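Long-range contact in putative alpha-L-fucosidase (Bacteroides thetaiotaomicron, PDB 4H41), which is a putative alpha-L-fucosidase, probably a TIM-barrel hydrolase that acts on host glycans in carbohydrate metabolism: residues Val217-Asp231 / Ala254-Met268. Sequence-based numbering, arbitrary orientation.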
loop_
_atom_site.group_PDB
_atom_site.type_symbol
_atom_site.label_atom_id
_atom_site.label_comp_id
_atom_site.label_asym_id
_atom_site.label_seq_id
_atom_site.Cartn_x
_atom_site.Cartn_y
_atom_site.Cartn_z
ATOM N N VAL B 217 -27.105 5.000 7.545
ATOM C CA VAL B 217 -28.059 5.801 8.287
ATOM C C VAL B 217 -28.838 6.735 7.343
ATOM O O VAL B 217 -28.275 7.298 6.401
ATOM C CB VAL B 217 -27.346 6.586 9.420
ATOM C CG1 VAL B 217 -26.471 7.726 8.878
ATOM C CG2 VAL B 217 -28.363 7.120 10.442
ATOM N N SER B 218 -30.119 6.931 7.626
ATOM C CA SER B 218 -30.914 7.900 6.854
ATOM C C SER B 218 -30.572 9.301 7.340
ATOM O O SER B 218 -30.100 9.488 8.472
ATOM C CB SER B 218 -32.404 7.629 7.046
ATOM O OG SER B 218 -32.784 7.949 8.374
ATOM N N VAL B 219 -30.818 10.294 6.508
ATOM C CA VAL B 219 -30.623 11.688 6.914
ATOM C C VAL B 219 -31.492 11.997 8.132
ATOM O O VAL B 219 -31.043 12.670 9.048
ATOM C CB VAL B 219 -30.981 12.666 5.757
ATOM C CG1 VAL B 219 -31.029 14.100 6.252
ATOM C CG2 VAL B 219 -29.993 12.542 4.629
ATOM N N GLN B 220 -32.743 11.475 8.143
ATOM C CA GLN B 220 -33.701 11.711 9.214
ATOM C C GLN B 220 -33.218 11.154 10.548
ATOM O O GLN B 220 -33.321 11.849 11.567
ATOM C CB GLN B 220 -35.078 11.108 8.857
ATOM C CG GLN B 220 -35.711 11.736 7.604
ATOM C CD GLN B 220 -35.413 11.038 6.268
ATOM O OE1 GLN B 220 -34.294 10.563 5.983
ATOM N NE2 GLN B 220 -36.396 11.037 5.364
ATOM N N GLN B 221 -32.701 9.924 10.560
ATOM C CA GLN B 221 -32.207 9.303 11.808
ATOM C C GLN B 221 -30.917 9.970 12.276
ATOM O O GLN B 221 -30.734 10.170 13.471
ATOM C CB GLN B 221 -32.003 7.800 11.610
ATOM C CG GLN B 221 -31.779 7.014 12.899
ATOM C CD GLN B 221 -32.896 7.126 13.909
ATOM O OE1 GLN B 221 -34.079 7.279 13.572
ATOM N NE2 GLN B 221 -32.551 7.085 15.176
ATOM N N HIS B 222 -30.044 10.332 11.356
ATOM C CA HIS B 222 -28.817 11.060 11.681
ATOM C C HIS B 222 -29.180 12.381 12.358
ATOM O O HIS B 222 -28.644 12.689 13.396
ATOM C CB HIS B 222 -28.017 11.307 10.403
ATOM C CG HIS B 222 -26.830 12.200 10.571
ATOM N ND1 HIS B 222 -25.594 11.695 10.950
ATOM C CD2 HIS B 222 -26.719 13.530 10.357
ATOM C CE1 HIS B 222 -24.775 12.729 10.965
ATOM N NE2 HIS B 222 -25.416 13.863 10.629
ATOM N N GLU B 223 -30.165 13.122 11.805
ATOM C CA GLU B 223 -30.564 14.407 12.392
ATOM C C GLU B 223 -31.153 14.196 13.785
ATOM O O GLU B 223 -30.912 14.984 14.705
ATOM C CB GLU B 223 -31.566 15.129 11.492
ATOM C CG GLU B 223 -32.007 16.467 12.046
ATOM C CD GLU B 223 -32.945 17.247 11.147
ATOM O OE1 GLU B 223 -33.213 16.778 10.022
ATOM O OE2 GLU B 223 -33.479 18.282 11.601
ATOM N N LYS B 224 -31.961 13.183 13.935
ATOM C CA LYS B 224 -32.593 12.912 15.224
ATOM C C LYS B 224 -31.556 12.670 16.300
ATOM O O LYS B 224 -31.629 13.249 17.397
ATOM C CB LYS B 224 -33.519 11.704 15.098
ATOM C CG LYS B 224 -34.209 11.336 16.418
ATOM C CD LYS B 224 -35.062 10.100 16.265
ATOM C CE LYS B 224 -35.782 9.730 17.566
ATOM N NZ LYS B 224 -34.922 8.979 18.530
ATOM N N GLU B 225 -30.585 11.848 16.004
ATOM C CA GLU B 225 -29.592 11.509 17.009
ATOM C C GLU B 225 -28.637 12.674 17.305
ATOM O O GLU B 225 -28.335 12.939 18.461
ATOM C CB GLU B 225 -28.805 10.256 16.605
ATOM C CG GLU B 225 -29.707 9.021 16.559
ATOM C CD GLU B 225 -29.050 7.693 16.232
ATOM O OE1 GLU B 225 -27.802 7.620 16.210
ATOM O OE2 GLU B 225 -29.786 6.719 15.945
ATOM N N TRP B 226 -28.201 13.386 16.279
ATOM C CA TRP B 226 -27.277 14.489 16.473
ATOM C C TRP B 226 -27.962 15.709 17.053
ATOM O O TRP B 226 -27.323 16.468 17.774
ATOM C CB TRP B 226 -26.514 14.781 15.188
ATOM C CG TRP B 226 -25.414 13.789 15.049
ATOM C CD1 TRP B 226 -25.447 12.598 14.379
ATOM C CD2 TRP B 226 -24.183 13.803 15.778
ATOM N NE1 TRP B 226 -24.292 11.893 14.616
ATOM C CE2 TRP B 226 -23.501 12.607 15.476
ATOM C CE3 TRP B 226 -23.584 14.728 16.650
ATOM C CZ2 TRP B 226 -22.211 12.341 15.956
ATOM C CZ3 TRP B 226 -22.318 14.457 17.140
ATOM C CH2 TRP B 226 -21.659 13.264 16.827
ATOM N N ASN B 227 -29.276 15.836 16.870
ATOM C CA ASN B 227 -30.044 16.879 17.561
ATOM C C ASN B 227 -29.919 16.673 19.068
ATOM O O ASN B 227 -29.668 17.615 19.825
ATOM C CB ASN B 227 -31.511 16.833 17.122
ATOM C CG ASN B 227 -32.344 17.854 17.787
ATOM O OD1 ASN B 227 -32.094 19.047 17.629
ATOM N ND2 ASN B 227 -33.338 17.433 18.557
ATOM N N GLU B 228 -30.020 15.412 19.514
ATOM C CA GLU B 228 -29.883 15.099 20.936
ATOM C C GLU B 228 -28.459 15.325 21.436
ATOM O O GLU B 228 -28.268 15.825 22.546
ATOM C CB GLU B 228 -30.263 13.631 21.213
ATOM C CG GLU B 228 -31.734 13.352 20.995
ATOM C CD GLU B 228 -32.212 12.001 21.494
ATOM O OE1 GLU B 228 -32.080 11.740 22.711
ATOM O OE2 GLU B 228 -32.760 11.221 20.680
ATOM N N ILE B 229 -27.466 14.941 20.645
ATOM C CA ILE B 229 -26.075 15.098 21.058
ATOM C C ILE B 229 -25.744 16.570 21.158
ATOM O O ILE B 229 -25.259 16.995 22.204
ATOM C CB ILE B 229 -25.098 14.331 20.129
ATOM C CG1 ILE B 229 -25.313 12.836 20.304
ATOM C CG2 ILE B 229 -23.661 14.700 20.430
ATOM C CD1 ILE B 229 -24.888 12.034 19.113
ATOM N N PHE B 230 -26.035 17.348 20.105
ATOM C CA PHE B 230 -25.728 18.782 20.120
ATOM C C PHE B 230 -26.476 19.517 21.233
ATOM O O PHE B 230 -25.851 20.321 21.904
ATOM C CB PHE B 230 -25.952 19.429 18.787
ATOM C CG PHE B 230 -25.017 18.976 17.692
ATOM C CD1 PHE B 230 -23.694 18.626 17.964
ATOM C CD2 PHE B 230 -25.459 18.871 16.399
ATOM C CE1 PHE B 230 -22.843 18.216 16.936
ATOM C CE2 PHE B 230 -24.614 18.425 15.388
ATOM C CZ PHE B 230 -23.305 18.150 15.658
ATOM N N ASP B 231 -27.720 19.121 21.542
ATOM C CA ASP B 231 -28.468 19.686 22.670
ATOM C C ASP B 231 -27.699 19.507 23.978
ATOM O O ASP B 231 -27.666 20.431 24.801
ATOM C CB ASP B 231 -29.860 19.039 22.771
ATOM C CG ASP B 231 -30.723 19.673 23.849
ATOM O OD1 ASP B 231 -30.900 20.906 23.818
ATOM O OD2 ASP B 231 -31.080 18.972 24.802
ATOM N N ALA B 254 -27.314 16.703 0.967
ATOM C CA ALA B 254 -28.334 16.316 1.949
ATOM C C ALA B 254 -27.782 16.321 3.371
ATOM O O ALA B 254 -28.399 16.899 4.268
ATOM C CB ALA B 254 -28.898 14.946 1.605
ATOM N N PHE B 255 -26.612 15.696 3.588
ATOM C CA PHE B 255 -26.048 15.640 4.941
ATOM C C PHE B 255 -25.472 16.983 5.368
ATOM O O PHE B 255 -25.608 17.346 6.534
ATOM C CB PHE B 255 -24.987 14.528 5.056
ATOM C CG PHE B 255 -25.615 13.171 5.279
ATOM C CD1 PHE B 255 -25.998 12.769 6.543
ATOM C CD2 PHE B 255 -25.865 12.319 4.214
ATOM C CE1 PHE B 255 -26.630 11.542 6.740
ATOM C CE2 PHE B 255 -26.476 11.077 4.414
ATOM C CZ PHE B 255 -26.861 10.703 5.679
ATOM N N PHE B 256 -24.802 17.710 4.475
ATOM C CA PHE B 256 -24.254 18.994 4.881
ATOM C C PHE B 256 -25.342 20.000 5.233
ATOM O O PHE B 256 -25.154 20.797 6.159
ATOM C CB PHE B 256 -23.324 19.567 3.806
ATOM C CG PHE B 256 -21.971 18.899 3.652
ATOM C CD1 PHE B 256 -21.648 17.739 4.358
ATOM C CD2 PHE B 256 -21.038 19.397 2.770
ATOM C CE1 PHE B 256 -20.384 17.155 4.226
ATOM C CE2 PHE B 256 -19.772 18.826 2.666
ATOM C CZ PHE B 256 -19.465 17.690 3.372
ATOM N N THR B 257 -26.482 19.956 4.540
ATOM C CA THR B 257 -27.599 20.841 4.843
ATOM C C THR B 257 -28.124 20.556 6.261
ATOM O O THR B 257 -28.327 21.487 7.055
ATOM C CB THR B 257 -28.714 20.711 3.806
ATOM O OG1 THR B 257 -28.192 21.121 2.537
ATOM C CG2 THR B 257 -29.923 21.576 4.160
ATOM N N VAL B 258 -28.260 19.274 6.607
ATOM C CA VAL B 258 -28.706 18.903 7.939
ATOM C C VAL B 258 -27.659 19.262 9.015
ATOM O O VAL B 258 -28.041 19.781 10.051
ATOM C CB VAL B 258 -29.049 17.401 7.985
ATOM C CG1 VAL B 258 -28.951 16.860 9.383
ATOM C CG2 VAL B 258 -30.427 17.153 7.383
ATOM N N ASN B 259 -26.389 18.986 8.787
ATOM C CA ASN B 259 -25.344 19.277 9.757
ATOM C C ASN B 259 -25.234 20.809 10.007
ATOM O O ASN B 259 -25.088 21.231 11.146
ATOM C CB ASN B 259 -24.015 18.665 9.333
ATOM C CG ASN B 259 -24.007 17.173 9.455
ATOM O OD1 ASN B 259 -24.887 16.588 10.097
ATOM N ND2 ASN B 259 -23.018 16.535 8.863
ATOM N N LYS B 260 -25.487 21.605 8.992
ATOM C CA LYS B 260 -25.447 23.072 9.115
ATOM C C LYS B 260 -26.681 23.565 9.875
ATOM O O LYS B 260 -26.573 24.423 10.770
ATOM C CB LYS B 260 -25.306 23.707 7.720
ATOM C CG LYS B 260 -25.387 25.220 7.693
ATOM C CD LYS B 260 -24.296 25.936 8.399
ATOM C CE LYS B 260 -24.482 27.430 8.161
ATOM N NZ LYS B 260 -24.160 28.220 9.346
ATOM N N LYS B 261 -27.826 22.985 9.586
ATOM C CA LYS B 261 -29.090 23.294 10.286
ATOM C C LYS B 261 -28.959 23.036 11.809
ATOM O O LYS B 261 -29.368 23.858 12.631
ATOM C CB LYS B 261 -30.207 22.428 9.702
ATOM C CG LYS B 261 -31.576 22.688 10.377
ATOM C CD LYS B 261 -32.723 22.053 9.625
ATOM C CE LYS B 261 -32.585 20.572 9.422
ATOM N NZ LYS B 261 -33.898 19.927 9.096
ATOM N N LEU B 262 -28.416 21.844 12.162
ATOM C CA LEU B 262 -28.132 21.490 13.569
ATOM C C LEU B 262 -27.127 22.420 14.227
ATOM O O LEU B 262 -27.383 22.914 15.337
ATOM C CB LEU B 262 -27.649 20.052 13.656
ATOM C CG LEU B 262 -28.695 18.992 13.364
ATOM C CD1 LEU B 262 -28.092 17.641 13.331
ATOM C CD2 LEU B 262 -29.804 19.065 14.353
ATOM N N ALA B 263 -26.037 22.745 13.542
ATOM C CA ALA B 263 -25.081 23.711 14.103
ATOM C C ALA B 263 -25.742 25.054 14.378
ATOM O O ALA B 263 -25.559 25.627 15.459
ATOM C CB ALA B 263 -23.909 23.902 13.148
ATOM N N ASP B 264 -26.551 25.540 13.434
ATOM C CA ASP B 264 -27.253 26.817 13.607
ATOM C C ASP B 264 -28.240 26.786 14.776
ATOM O O ASP B 264 -28.314 27.747 15.537
ATOM C CB ASP B 264 -27.980 27.209 12.336
ATOM C CG ASP B 264 -27.047 27.656 11.223
ATOM O OD1 ASP B 264 -25.808 27.796 11.485
ATOM O OD2 ASP B 264 -27.524 27.812 10.091
ATOM N N LYS B 265 -28.964 25.674 14.929
ATOM C CA LYS B 265 -29.928 25.518 16.019
ATOM C C LYS B 265 -29.261 25.618 17.386
ATOM O O LYS B 265 -29.845 26.159 18.315
ATOM C CB LYS B 265 -30.623 24.162 15.880
ATOM C CG LYS B 265 -31.700 23.911 16.919
ATOM C CD LYS B 265 -32.463 22.665 16.542
ATOM C CE LYS B 265 -33.514 22.324 17.564
ATOM N NZ LYS B 265 -34.134 21.010 17.224
ATOM N N TYR B 266 -28.050 25.100 17.508
ATOM C CA TYR B 266 -27.325 25.068 18.783
ATOM C C TYR B 266 -26.167 26.041 18.881
ATOM O O TYR B 266 -25.464 26.031 19.896
ATOM C CB TYR B 266 -26.853 23.644 19.037
ATOM C CG TYR B 266 -28.028 22.732 19.281
ATOM C CD1 TYR B 266 -28.807 22.863 20.430
ATOM C CD2 TYR B 266 -28.461 21.851 18.307
ATOM C CE1 TYR B 266 -29.954 22.098 20.619
ATOM C CE2 TYR B 266 -29.603 21.074 18.492
ATOM C CZ TYR B 266 -30.325 21.173 19.664
ATOM O OH TYR B 266 -31.475 20.448 19.845
ATOM N N GLY B 267 -26.091 26.990 17.953
ATOM C CA GLY B 267 -25.083 28.033 17.987
ATOM C C GLY B 267 -23.656 27.547 17.903
ATOM O O GLY B 267 -22.764 28.161 18.480
HETATM N N MSE B 268 -23.403 26.487 17.146
HETATM C CA MSE B 268 -22.063 25.964 17.002
HETATM C C MSE B 268 -21.524 26.318 15.653
HETATM O O MSE B 268 -22.304 26.497 14.714
HETATM C CB MSE B 268 -22.075 24.440 17.148
HETATM C CG MSE B 268 -22.543 23.967 18.519
HETATM SE SE MSE B 268 -22.820 22.051 18.553
HETATM C CE MSE B 268 -21.057 21.472 18.232
#
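H222 of helix 219-231 reaches N259 of helix 254-266 and gives the contact its buried polar bond. Its CB points toward helix 254-266, and with CG anti to the backbone N (chi1 172°) NE2 comes within bonding distance of N259. CB lies 3.9 Å from F255 CE1, and CG meets the same ring edge. CD2 passes V258 CG1. At the tip, NE2 donates to N259 OD1 at 2.8 Å, in the ring plane and on a lone pair of the amide oxygen. F255 and H222 form a T-shaped pair, the F255 edge directed at the imidazole face, planes at 82°. W226 covers the opposite imidazole face, so the imidazole lies between W226 and F255. V219 CG2 makes a CH-pi contact over one face of F255, while V219 CG1 packs tightly at 3.3 Å from V258 CG2.

L262 is a knob in the hole formed by E223, W226, N227 and F230. Toward solvent, K261 NZ makes a salt bridge to E223 OE2 at 3.0 Å. N227 OD1 accepts two bonds from opposite faces of its amide plane, from K265 NZ and from Y266 OH (2.7 Å). The Y266 ring lies against the F230-D231 backbone, with F230 C and D231 N over one face. With an alanine at Y266, N227 OD1 would probably keep K265 alone and F230 CB would lose its cover. After the Schellman turn at G267, selenomethionine M268 sets SE obliquely against the F230 ring, 3.6 Å from CD1, a Met-aromatic contact.

The helices run in the same general direction, crossing at -28°, with 10.0 Å between axes at closest approach. They are successive outer helices of the eight-stranded TIM barrel, joined through strand 239-243. Inward, F230 and M268 rest on C240, and H222, W226 and N259 meet F242 of that strand.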